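Local coordinates for formiminotetrahydrofolate cyclodeaminase (Thermotoga maritima, PDB 1O5H), which probably catalyses the cyclisation of 5-formiminotetrahydrofolate to 5,10-methenyltetrahydrofolate with release of ammonia, at residues N167-I170 / N171-E174. Sequence-based numbering, arbitrary orientation.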
ATOM      1  N   ASN A 167      -5.164  -8.905 -10.239  1.00 34.40           N
ATOM      2  CA  ASN A 167      -4.775 -10.287 -10.105  1.00 36.05           C
ATOM      3  C   ASN A 167      -5.931 -11.267 -10.296  1.00 36.74           C
ATOM      4  O   ASN A 167      -5.761 -12.316 -10.937  1.00 37.74           O
ATOM      5  CB  ASN A 167      -3.970 -10.500  -8.831  1.00 37.49           C
ATOM      6  CG  ASN A 167      -2.635  -9.777  -8.880  1.00 32.26           C
ATOM      7  OD1 ASN A 167      -2.248  -9.109  -7.936  1.00 39.83           O
ATOM      8  ND2 ASN A 167      -1.940  -9.883 -10.002  1.00 39.11           N
ATOM      9  N   VAL A 168      -7.116 -10.911  -9.810  1.00 36.56           N
ATOM     10  CA  VAL A 168      -8.310 -11.682 -10.171  1.00 35.70           C
ATOM     11  C   VAL A 168      -8.507 -11.773 -11.689  1.00 37.25           C
ATOM     12  O   VAL A 168      -8.686 -12.871 -12.231  1.00 37.46           O
ATOM     13  CB  VAL A 168      -9.568 -11.135  -9.527  1.00 33.70           C
ATOM     14  CG1 VAL A 168     -10.800 -11.722 -10.189  1.00 30.42           C
ATOM     15  CG2 VAL A 168      -9.557 -11.482  -8.076  1.00 34.05           C
ATOM     16  N   LEU A 169      -8.454 -10.640 -12.387  1.00 37.54           N
ATOM     17  CA  LEU A 169      -8.698 -10.699 -13.828  1.00 38.28           C
ATOM     18  C   LEU A 169      -7.623 -11.407 -14.636  1.00 40.10           C
ATOM     19  O   LEU A 169      -7.966 -12.123 -15.575  1.00 41.62           O
ATOM     20  CB  LEU A 169      -9.004  -9.346 -14.421  1.00 35.87           C
ATOM     21  CG  LEU A 169     -10.199  -8.679 -13.761  1.00 31.75           C
ATOM     22  CD1 LEU A 169     -10.487  -7.365 -14.433  1.00 22.39           C
ATOM     23  CD2 LEU A 169     -11.397  -9.560 -13.839  1.00 37.94           C
ATOM     24  N   ILE A 170      -6.345 -11.239 -14.295  1.00 40.07           N
ATOM     25  CA  ILE A 170      -5.327 -11.974 -15.058  1.00 42.35           C
ATOM     26  C   ILE A 170      -5.600 -13.460 -14.989  1.00 43.61           C
ATOM     27  O   ILE A 170      -5.408 -14.159 -15.975  1.00 47.23           O
ATOM     28  CB  ILE A 170      -3.847 -11.651 -14.672  1.00 42.48           C
ATOM     29  CG1 ILE A 170      -3.588 -11.937 -13.175  1.00 46.55           C
ATOM     30  CG2 ILE A 170      -3.466 -10.228 -15.166  1.00 35.38           C
ATOM     31  CD1 ILE A 170      -2.099 -12.046 -12.732  1.00 44.88           C
ATOM     32  N   ASN A 171      -6.080 -13.944 -13.850  1.00 44.34           N
ATOM     33  CA  ASN A 171      -6.398 -15.353 -13.740  1.00 44.62           C
ATOM     34  C   ASN A 171      -7.648 -15.789 -14.471  1.00 45.70           C
ATOM     35  O   ASN A 171      -7.623 -16.762 -15.241  1.00 49.60           O
ATOM     36  CB  ASN A 171      -6.435 -15.743 -12.300  1.00 44.75           C
ATOM     37  CG  ASN A 171      -5.058 -15.809 -11.710  1.00 51.04           C
ATOM     38  OD1 ASN A 171      -4.362 -16.818 -11.854  1.00 74.53           O
ATOM     39  ND2 ASN A 171      -4.637 -14.743 -11.073  1.00 29.69           N
ATOM     40  N   LEU A 172      -8.726 -15.050 -14.282  1.00 44.19           N
ATOM     41  CA  LEU A 172      -9.969 -15.365 -14.966  1.00 45.69           C
ATOM     42  C   LEU A 172      -9.830 -15.597 -16.459  1.00 47.80           C
ATOM     43  O   LEU A 172     -10.429 -16.539 -16.989  1.00 48.67           O
ATOM     44  CB  LEU A 172     -10.997 -14.267 -14.734  1.00 45.84           C
ATOM     45  CG  LEU A 172     -11.585 -14.331 -13.333  1.00 43.01           C
ATOM     46  CD1 LEU A 172     -12.749 -13.400 -13.253  1.00 36.81           C
ATOM     47  CD2 LEU A 172     -11.997 -15.762 -13.026  1.00 35.69           C
ATOM     48  N   LYS A 173      -9.053 -14.740 -17.131  1.00 49.30           N
ATOM     49  CA  LYS A 173      -8.952 -14.765 -18.591  1.00 48.95           C
ATOM     50  C   LYS A 173      -8.411 -16.079 -19.127  1.00 49.04           C
ATOM     51  O   LYS A 173      -8.620 -16.419 -20.287  1.00 48.47           O
ATOM     52  CB  LYS A 173      -8.147 -13.587 -19.128  1.00 50.52           C
ATOM     53  CG  LYS A 173      -6.668 -13.650 -18.851  1.00 52.05           C
ATOM     54  CD  LYS A 173      -5.957 -12.443 -19.459  1.00 56.72           C
ATOM     55  CE  LYS A 173      -4.512 -12.390 -18.970  1.00 67.86           C
ATOM     56  NZ  LYS A 173      -3.615 -11.634 -19.889  1.00 68.00           N
ATOM     57  N   GLU A 174      -7.741 -16.831 -18.267  1.00 49.73           N
ATOM     58  CA  GLU A 174      -7.260 -18.164 -18.632  1.00 51.57           C
ATOM     59  C   GLU A 174      -8.251 -19.322 -18.409  1.00 49.21           C
ATOM     60  O   GLU A 174      -8.025 -20.434 -18.884  1.00 45.63           O
ATOM     61  CB  GLU A 174      -5.967 -18.447 -17.872  1.00 54.54           C
ATOM     62  CG  GLU A 174      -4.860 -17.433 -18.142  1.00 66.04           C
ATOM     63  CD  GLU A 174      -4.575 -17.242 -19.636  1.00 74.82           C
ATOM     64  OE1 GLU A 174      -4.741 -18.217 -20.422  1.00 62.34           O
ATOM     65  OE2 GLU A 174      -4.187 -16.104 -20.024  1.00 81.11           O
TER
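Asn171 reaches back one helical turn to Asn167 and adds a side-chain bond to the carbonyl that its backbone N also approaches, an example of a side-chain amide sharing a main-chain acceptor. Its ND2 donates to Asn167 O over 2.7 Å, with an N-H...O angle of 160°; the acceptor lies almost in the amide plane of Asn171, while the donor is tilted 30° from the plane of the carbonyl. The backbone N of Asn171 also points at that oxygen, but this bond is long and weak at 3.4 Å, so the side-chain bond is the shorter of the two that grip Asn167 O. With CG beside its own backbone N (chi1 -73°), the Asn171 amide turns back along the helix and lies alongside Ile170, whose CG1 is 3.7 Å from Asn171 ND2. With alanine here the side-chain amide is gone, which would probably leave Asn167 O held within this stretch by the weak backbone bond alone and open a gap beside Ile170 CG1. The next two residues keep ordinary i to i+4 helical bonds: Leu172 N to Val168 O at 3.0 Å and Lys173 N to Leu169 O at 3.2 Å.

On the apolar side, Val168 and Leu172 run side by side, CG1 of the former 4.0 Å from CD1 of the latter, and the same Leu172 methyl meets Leu169 CD2. Met184 of helix 178-206 packs on both Val168 and Leu172, whereas Ala117 and Ala118 of helix 107-141 face Asn171. Across the dimer, Asn167 OD1 accepts a hydrogen bond from Asn152 ND2 of the second subunit. The arrangement is typical of the last turns of a helix, here the C-terminal part of helix 147-172, packed against helices 107-141 and 178-206 and against the second subunit in this all-helical fold.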